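PDB 4W7W: cellulase from Xanthomonas axonopodis pv. citri, which probably hydrolyses the beta-1,4-glucosidic bonds of cellulose and is captured here with cello-oligosaccharide bound to its family 5 (beta/alpha)8-barrel. Local coordinates for residues C238-T252 / V274-M286. Sequence-based numbering, arbitrary orientation.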
ATOM      1  N   CYS A 238      -3.818  -9.308 -18.702  1.00 11.80           N
ATOM      2  CA  CYS A 238      -3.535 -10.364 -17.753  1.00 11.36           C
ATOM      3  C   CYS A 238      -3.051 -11.519 -18.582  1.00 11.09           C
ATOM      4  O   CYS A 238      -3.725 -11.938 -19.524  1.00 12.62           O
ATOM      5  CB  CYS A 238      -4.773 -10.700 -16.950  1.00 11.20           C
ATOM      6  SG  CYS A 238      -5.476  -9.237 -16.123  0.80 11.14           S
ATOM      7  N   THR A 239      -1.861 -12.025 -18.270  1.00 11.25           N
ATOM      8  CA  THR A 239      -1.221 -12.983 -19.166  1.00 11.71           C
ATOM      9  C   THR A 239      -1.941 -14.318 -19.236  1.00 11.91           C
ATOM     10  O   THR A 239      -1.770 -15.030 -20.208  1.00 13.71           O
ATOM     11  CB  THR A 239       0.248 -13.203 -18.798  1.00 12.45           C
ATOM     12  OG1 THR A 239       0.346 -13.642 -17.445  1.00 13.94           O
ATOM     13  CG2 THR A 239       1.033 -11.921 -19.019  1.00 13.24           C
ATOM     14  N   SER A 240      -2.744 -14.647 -18.233  1.00 11.25           N
ATOM     15  CA  SER A 240      -3.668 -15.769 -18.311  1.00 11.47           C
ATOM     16  C   SER A 240      -4.834 -15.514 -17.383  1.00 10.85           C
ATOM     17  O   SER A 240      -4.807 -14.571 -16.596  1.00 11.64           O
ATOM     18  CB  SER A 240      -3.011 -17.087 -17.920  1.00 12.01           C
ATOM     19  OG  SER A 240      -2.979 -17.212 -16.504  1.00 12.63           O
ATOM     20  N   ASP A 241      -5.830 -16.393 -17.456  1.00 11.06           N
ATOM     21  CA  ASP A 241      -6.995 -16.279 -16.584  1.00 11.21           C
ATOM     22  C   ASP A 241      -6.764 -16.826 -15.176  1.00 10.96           C
ATOM     23  O   ASP A 241      -7.669 -16.802 -14.368  1.00 12.20           O
ATOM     24  CB  ASP A 241      -8.256 -16.868 -17.238  1.00 12.65           C
ATOM     25  CG  ASP A 241      -8.170 -18.339 -17.524  1.00 14.27           C
ATOM     26  OD1 ASP A 241      -7.308 -19.017 -16.938  1.00 15.68           O
ATOM     27  OD2 ASP A 241      -9.001 -18.825 -18.340  1.00 17.41           O
ATOM     28  N   SER A 242      -5.546 -17.284 -14.880  1.00 11.51           N
ATOM     29  CA  SER A 242      -5.211 -17.850 -13.574  1.00 11.54           C
ATOM     30  C   SER A 242      -3.922 -17.314 -12.971  1.00 10.87           C
ATOM     31  O   SER A 242      -3.521 -17.756 -11.891  1.00 11.24           O
ATOM     32  CB  SER A 242      -5.120 -19.364 -13.681  1.00 13.55           C
ATOM     33  OG  SER A 242      -4.106 -19.740 -14.592  1.00 14.28           O
ATOM     34  N   VAL A 243      -3.286 -16.366 -13.644  1.00  9.96           N
ATOM     35  CA  VAL A 243      -1.940 -15.954 -13.244  1.00  9.74           C
ATOM     36  C   VAL A 243      -1.895 -15.249 -11.893  1.00  9.39           C
ATOM     37  O   VAL A 243      -0.909 -15.346 -11.174  1.00  9.97           O
ATOM     38  CB  VAL A 243      -1.250 -15.108 -14.330  1.00 10.14           C
ATOM     39  CG1 VAL A 243      -1.939 -13.773 -14.566  1.00 10.22           C
ATOM     40  CG2 VAL A 243       0.224 -14.923 -14.036  1.00 10.71           C
ATOM     41  N   GLY A 244      -2.950 -14.520 -11.548  1.00  9.84           N
ATOM     42  CA  GLY A 244      -2.965 -13.823 -10.266  1.00  9.91           C
ATOM     43  C   GLY A 244      -2.833 -14.751  -9.080  1.00  9.47           C
ATOM     44  O   GLY A 244      -1.941 -14.580  -8.248  1.00 10.00           O
ATOM     45  N   GLN A 245      -3.723 -15.736  -8.983  1.00 10.15           N
ATOM     46  CA  GLN A 245      -3.635 -16.692  -7.877  1.00 10.57           C
ATOM     47  C   GLN A 245      -2.319 -17.449  -7.922  1.00 10.17           C
ATOM     48  O   GLN A 245      -1.706 -17.677  -6.881  1.00 11.12           O
ATOM     49  CB  GLN A 245      -4.852 -17.616  -7.773  1.00 12.79           C
ATOM     50  CG  GLN A 245      -5.030 -18.608  -8.903  1.00 14.07           C
ATOM     51  CD  GLN A 245      -4.241 -19.895  -8.741  0.70 18.70           C
ATOM     52  OE1 GLN A 245      -3.684 -20.187  -7.679  0.50 16.29           O
ATOM     53  NE2 GLN A 245      -4.209 -20.687  -9.802  0.50 23.54           N
ATOM     54  N   GLU A 246      -1.859 -17.807  -9.121  1.00  9.08           N
ATOM     55  CA  GLU A 246      -0.583 -18.496  -9.248  1.00  9.16           C
ATOM     56  C   GLU A 246       0.573 -17.730  -8.602  1.00  8.51           C
ATOM     57  O   GLU A 246       1.376 -18.308  -7.879  1.00  9.31           O
ATOM     58  CB  GLU A 246      -0.270 -18.783 -10.709  1.00 10.62           C
ATOM     59  CG  GLU A 246      -1.173 -19.872 -11.267  1.00 13.07           C
ATOM     60  CD  GLU A 246      -1.197 -19.953 -12.780  1.00 13.94           C
ATOM     61  OE1 GLU A 246      -0.394 -19.247 -13.426  1.00 14.57           O
ATOM     62  OE2 GLU A 246      -2.024 -20.739 -13.313  1.00 16.14           O
ATOM     63  N   LYS A 247       0.631 -16.434  -8.864  1.00  8.52           N
ATOM     64  CA  LYS A 247       1.722 -15.611  -8.385  1.00  8.20           C
ATOM     65  C   LYS A 247       1.631 -15.290  -6.903  1.00  7.37           C
ATOM     66  O   LYS A 247       2.636 -14.884  -6.310  1.00  9.07           O
ATOM     67  CB  LYS A 247       1.812 -14.329  -9.212  1.00  9.05           C
ATOM     68  CG  LYS A 247       2.186 -14.548 -10.674  1.00 10.65           C
ATOM     69  CD  LYS A 247       3.463 -15.349 -10.869  1.00 11.88           C
ATOM     70  CE  LYS A 247       3.702 -15.660 -12.325  1.00 14.00           C
ATOM     71  NZ  LYS A 247       4.962 -16.436 -12.526  1.00 16.80           N
ATOM     72  N   LEU A 248       0.473 -15.494  -6.287  1.00  7.56           N
ATOM     73  CA  LEU A 248       0.333 -15.320  -4.840  1.00  6.92           C
ATOM     74  C   LEU A 248       0.739 -16.546  -4.032  1.00  7.18           C
ATOM     75  O   LEU A 248       0.936 -16.432  -2.827  1.00  7.50           O
ATOM     76  CB  LEU A 248      -1.113 -14.972  -4.489  1.00  6.75           C
ATOM     77  CG  LEU A 248      -1.664 -13.651  -5.053  1.00  7.55           C
ATOM     78  CD1 LEU A 248      -3.058 -13.421  -4.514  1.00  8.23           C
ATOM     79  CD2 LEU A 248      -0.774 -12.464  -4.719  1.00  7.74           C
ATOM     80  N   GLN A 249       0.867 -17.712  -4.663  1.00  7.10           N
ATOM     81  CA  GLN A 249       1.028 -18.954  -3.907  1.00  7.94           C
ATOM     82  C   GLN A 249       2.307 -19.000  -3.073  1.00  7.20           C
ATOM     83  O   GLN A 249       2.269 -19.429  -1.926  1.00  7.83           O
ATOM     84  CB  GLN A 249       0.972 -20.191  -4.817  1.00  9.42           C
ATOM     85  CG  GLN A 249      -0.409 -20.453  -5.341  1.00 11.48           C
ATOM     86  CD  GLN A 249      -0.532 -21.813  -5.978  1.00 18.09           C
ATOM     87  OE1 GLN A 249       0.241 -22.735  -5.680  1.00 20.30           O
ATOM     88  NE2 GLN A 249      -1.513 -21.961  -6.816  1.00 20.23           N
ATOM     89  N   GLY A 250       3.452 -18.641  -3.657  1.00  7.26           N
ATOM     90  CA  GLY A 250       4.714 -18.745  -2.925  1.00  7.26           C
ATOM     91  C   GLY A 250       4.781 -17.838  -1.699  1.00  6.80           C
ATOM     92  O   GLY A 250       5.223 -18.251  -0.627  1.00  6.85           O
ATOM     93  N   PHE A 251       4.297 -16.610  -1.876  1.00  6.62           N
ATOM     94  CA  PHE A 251       4.188 -15.652  -0.791  1.00  6.41           C
ATOM     95  C   PHE A 251       3.225 -16.143   0.277  1.00  5.81           C
ATOM     96  O   PHE A 251       3.537 -16.061   1.471  1.00  6.12           O
ATOM     97  CB  PHE A 251       3.775 -14.296  -1.368  1.00  6.20           C
ATOM     98  CG  PHE A 251       3.559 -13.224  -0.342  1.00  6.13           C
ATOM     99  CD1 PHE A 251       4.622 -12.655   0.345  1.00  6.42           C
ATOM    100  CD2 PHE A 251       2.285 -12.767  -0.056  1.00  6.69           C
ATOM    101  CE1 PHE A 251       4.402 -11.650   1.269  1.00  7.13           C
ATOM    102  CE2 PHE A 251       2.066 -11.767   0.873  1.00  6.59           C
ATOM    103  CZ  PHE A 251       3.134 -11.206   1.525  1.00  5.88           C
ATOM    104  N   THR A 252       2.074 -16.662  -0.146  1.00  6.30           N
ATOM    105  CA  THR A 252       1.099 -17.191   0.800  1.00  6.40           C
ATOM    106  C   THR A 252       1.717 -18.307   1.640  1.00  6.55           C
ATOM    107  O   THR A 252       1.552 -18.355   2.865  1.00  6.72           O
ATOM    108  CB  THR A 252      -0.139 -17.692   0.037  1.00  6.89           C
ATOM    109  OG1 THR A 252      -0.734 -16.593  -0.658  1.00  7.34           O
ATOM    110  CG2 THR A 252      -1.168 -18.313   0.946  1.00  8.08           C
ATOM    111  N   VAL A 274     -10.510 -12.146 -19.880  1.00  7.91           N
ATOM    112  CA  VAL A 274      -9.417 -12.909 -19.274  1.00  8.76           C
ATOM    113  C   VAL A 274      -9.040 -12.282 -17.932  1.00  8.36           C
ATOM    114  O   VAL A 274      -8.851 -12.989 -16.935  1.00  8.74           O
ATOM    115  CB  VAL A 274      -8.206 -12.992 -20.216  1.00  9.93           C
ATOM    116  CG1 VAL A 274      -7.005 -13.566 -19.492  1.00 11.19           C
ATOM    117  CG2 VAL A 274      -8.545 -13.854 -21.420  1.00 11.63           C
ATOM    118  N   CYS A 275      -8.937 -10.954 -17.908  1.00  7.99           N
ATOM    119  CA  CYS A 275      -8.635 -10.259 -16.655  1.00  7.88           C
ATOM    120  C   CYS A 275      -9.722 -10.446 -15.587  1.00  7.60           C
ATOM    121  O   CYS A 275      -9.383 -10.605 -14.408  1.00  8.09           O
ATOM    122  CB  CYS A 275      -8.432  -8.776 -16.884  1.00  8.64           C
ATOM    123  SG  CYS A 275      -6.807  -8.369 -17.532  1.00 11.59           S
ATOM    124  N   ASP A 276     -10.999 -10.397 -15.976  1.00  7.78           N
ATOM    125  CA  ASP A 276     -12.057 -10.578 -14.987  1.00  7.61           C
ATOM    126  C   ASP A 276     -11.972 -11.968 -14.361  1.00  8.07           C
ATOM    127  O   ASP A 276     -12.181 -12.129 -13.161  1.00  8.49           O
ATOM    128  CB  ASP A 276     -13.450 -10.369 -15.580  1.00  7.60           C
ATOM    129  CG  ASP A 276     -13.894  -8.903 -15.642  1.00  8.60           C
ATOM    130  OD1 ASP A 276     -13.194  -8.017 -15.110  1.00  9.53           O
ATOM    131  OD2 ASP A 276     -14.992  -8.684 -16.211  1.00  9.67           O
ATOM    132  N   LYS A 277     -11.690 -12.988 -15.168  0.60  7.85           N
ATOM    133  CA  LYS A 277     -11.506 -14.341 -14.621  0.60  8.71           C
ATOM    134  C   LYS A 277     -10.321 -14.391 -13.666  0.60  8.73           C
ATOM    135  O   LYS A 277     -10.397 -14.985 -12.589  0.60  9.09           O
ATOM    136  CB  LYS A 277     -11.295 -15.377 -15.726  0.60  9.22           C
ATOM    137  CG  LYS A 277     -12.546 -15.755 -16.465  0.60  8.89           C
ATOM    138  CD  LYS A 277     -12.234 -16.844 -17.473  0.60 12.38           C
ATOM    139  CE  LYS A 277     -12.099 -18.198 -16.785  0.60 17.52           C
ATOM    140  NZ  LYS A 277     -12.098 -19.324 -17.757  0.60 25.20           N
ATOM    141  N   ALA A 278      -9.230 -13.745 -14.053  1.00  8.31           N
ATOM    142  CA  ALA A 278      -8.052 -13.716 -13.187  1.00  7.98           C
ATOM    143  C   ALA A 278      -8.337 -12.997 -11.887  1.00  7.85           C
ATOM    144  O   ALA A 278      -7.849 -13.393 -10.829  1.00  8.66           O
ATOM    145  CB  ALA A 278      -6.892 -13.078 -13.911  1.00  8.50           C
ATOM    146  N   LEU A 279      -9.120 -11.930 -11.968  1.00  7.43           N
ATOM    147  CA  LEU A 279      -9.487 -11.161 -10.791  1.00  7.56           C
ATOM    148  C   LEU A 279     -10.329 -12.003  -9.844  1.00  7.28           C
ATOM    149  O   LEU A 279     -10.034 -12.097  -8.644  1.00  8.02           O
ATOM    150  CB  LEU A 279     -10.222  -9.881 -11.204  1.00  7.13           C
ATOM    151  CG  LEU A 279     -10.715  -9.025 -10.047  1.00  7.10           C
ATOM    152  CD1 LEU A 279      -9.562  -8.595  -9.151  1.00  6.84           C
ATOM    153  CD2 LEU A 279     -11.475  -7.821 -10.551  1.00  7.77           C
ATOM    154  N   GLU A 280     -11.368 -12.637 -10.387  1.00  7.82           N
ATOM    155  CA  GLU A 280     -12.195 -13.524  -9.584  1.00  8.46           C
ATOM    156  C   GLU A 280     -11.317 -14.587  -8.916  1.00  8.36           C
ATOM    157  O   GLU A 280     -11.473 -14.909  -7.728  1.00  8.62           O
ATOM    158  CB  GLU A 280     -13.259 -14.201 -10.460  1.00  9.29           C
ATOM    159  CG  GLU A 280     -14.327 -13.267 -11.012  1.00 10.97           C
ATOM    160  CD  GLU A 280     -15.586 -13.151 -10.164  1.00 11.13           C
ATOM    161  OE1 GLU A 280     -15.596 -13.559  -8.978  1.00 15.52           O
ATOM    162  OE2 GLU A 280     -16.557 -12.570 -10.675  1.00 12.83           O
ATOM    163  N   GLY A 281     -10.382 -15.138  -9.685  1.00  8.20           N
ATOM    164  CA  GLY A 281      -9.541 -16.203  -9.154  1.00  8.70           C
ATOM    165  C   GLY A 281      -8.647 -15.749  -8.020  1.00  8.80           C
ATOM    166  O   GLY A 281      -8.463 -16.463  -7.029  1.00  9.49           O
ATOM    167  N   MET A 282      -8.070 -14.556  -8.138  1.00  8.96           N
ATOM    168  CA  MET A 282      -7.172 -14.084  -7.096  1.00  9.57           C
ATOM    169  C   MET A 282      -7.938 -13.646  -5.851  1.00  8.46           C
ATOM    170  O   MET A 282      -7.477 -13.900  -4.733  1.00  8.68           O
ATOM    171  CB  MET A 282      -6.187 -13.069  -7.663  1.00 12.39           C
ATOM    172  CG  MET A 282      -6.671 -11.689  -7.907  1.00 12.91           C
ATOM    173  SD  MET A 282      -5.408 -10.776  -8.850  0.70 11.11           S
ATOM    174  CE  MET A 282      -4.024 -10.787  -7.732  1.00 14.97           C
ATOM    175  N   LEU A 283      -9.122 -13.057  -6.018  1.00  8.02           N
ATOM    176  CA  LEU A 283      -9.947 -12.694  -4.867  1.00  8.26           C
ATOM    177  C   LEU A 283     -10.449 -13.938  -4.138  1.00  7.96           C
ATOM    178  O   LEU A 283     -10.438 -13.996  -2.903  1.00  9.04           O
ATOM    179  CB  LEU A 283     -11.103 -11.816  -5.327  1.00  8.00           C
ATOM    180  CG  LEU A 283     -10.717 -10.449  -5.887  1.00  8.34           C
ATOM    181  CD1 LEU A 283     -11.929  -9.772  -6.473  1.00  9.81           C
ATOM    182  CD2 LEU A 283     -10.114  -9.572  -4.827  1.00  9.80           C
ATOM    183  N   THR A 284     -10.857 -14.950  -4.903  1.00  7.90           N
ATOM    184  CA  THR A 284     -11.266 -16.222  -4.341  1.00  8.38           C
ATOM    185  C   THR A 284     -10.098 -16.893  -3.601  1.00  8.48           C
ATOM    186  O   THR A 284     -10.263 -17.422  -2.487  1.00  8.94           O
ATOM    187  CB  THR A 284     -11.803 -17.141  -5.446  1.00  9.03           C
ATOM    188  OG1 THR A 284     -12.999 -16.566  -5.968  1.00  9.76           O
ATOM    189  CG2 THR A 284     -12.095 -18.538  -4.910  1.00 10.32           C
ATOM    190  N   TYR A 285      -8.912 -16.824  -4.201  1.00  7.65           N
ATOM    191  CA  TYR A 285      -7.727 -17.421  -3.584  1.00  8.23           C
ATOM    192  C   TYR A 285      -7.419 -16.780  -2.227  1.00  7.81           C
ATOM    193  O   TYR A 285      -7.145 -17.472  -1.238  1.00  8.03           O
ATOM    194  CB  TYR A 285      -6.513 -17.309  -4.516  1.00  8.30           C
ATOM    195  CG  TYR A 285      -5.277 -17.925  -3.930  1.00  7.75           C
ATOM    196  CD1 TYR A 285      -5.004 -19.275  -4.088  1.00  8.27           C
ATOM    197  CD2 TYR A 285      -4.376 -17.175  -3.190  1.00  8.43           C
ATOM    198  CE1 TYR A 285      -3.886 -19.858  -3.526  1.00  8.61           C
ATOM    199  CE2 TYR A 285      -3.267 -17.761  -2.604  1.00  8.55           C
ATOM    200  CZ  TYR A 285      -3.026 -19.098  -2.781  1.00  8.05           C
ATOM    201  OH  TYR A 285      -1.916 -19.650  -2.195  1.00  9.14           O
ATOM    202  N   MET A 286      -7.479 -15.454  -2.158  1.00  7.28           N
ATOM    203  CA  MET A 286      -7.198 -14.796  -0.878  1.00  7.40           C
ATOM    204  C   MET A 286      -8.241 -15.169   0.176  1.00  7.99           C
ATOM    205  O   MET A 286      -7.885 -15.394   1.323  1.00  9.17           O
ATOM    206  CB  MET A 286      -7.049 -13.290  -1.061  1.00  7.44           C
ATOM    207  CG  MET A 286      -5.742 -12.924  -1.743  1.00  7.28           C
ATOM    208  SD  MET A 286      -5.460 -11.147  -1.884  1.00  7.52           S
ATOM    209  CE  MET A 286      -6.577 -10.766  -3.218  1.00  7.72           C
TER
HETATM  210  O   HOH W   1      -5.869 -15.343 -11.031  1.00 13.93           O
HETATM  211  O   HOH W   2       0.557 -21.440  -0.551  1.00 14.04           O
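Two hydrogen bonds grip Thr252 OG1: it donates to Leu248 O one turn back (2.7 Å) and is bonded to Trp293 NE1; the same oxygen lies at the edge of the Tyr285 ring, in its plane, 3.4 Å from CE2. Tyr285 turns its ring away from its own backbone N (chi1 -179°) and reaches across as a knob into the hole formed by Gln245, Leu248, Gln249 and Thr252. The Gln249 amide lies nearly parallel to the ring plane, 8° apart, and its NE2 donates in plane to a lone pair of Gln245 OE1 (2.9 Å), tying two walls of that hole together. At the other end, the Cys238–Cys275 disulfide (SG to SG 2.1 Å) ties the loop ahead of helix 243-258 to helix 273-288. In one of two Lys277 conformers, Asp241 and Lys277 run side by side into a salt bridge, NZ meeting OD2 at 3.2 Å from above the carboxylate plane. Between these ends Ala278 CA sits 3.3 Å from Asp241 O, and a water links Gln245 N to Ala278 O. The axes of 243-252 and 274-286 run 34° apart; their parent helices are successive outer helices of the barrel. Leu248 leans on strand 219-226, Met286 on strand 293-301, and helix 325-328 covers Leu279 and Leu283.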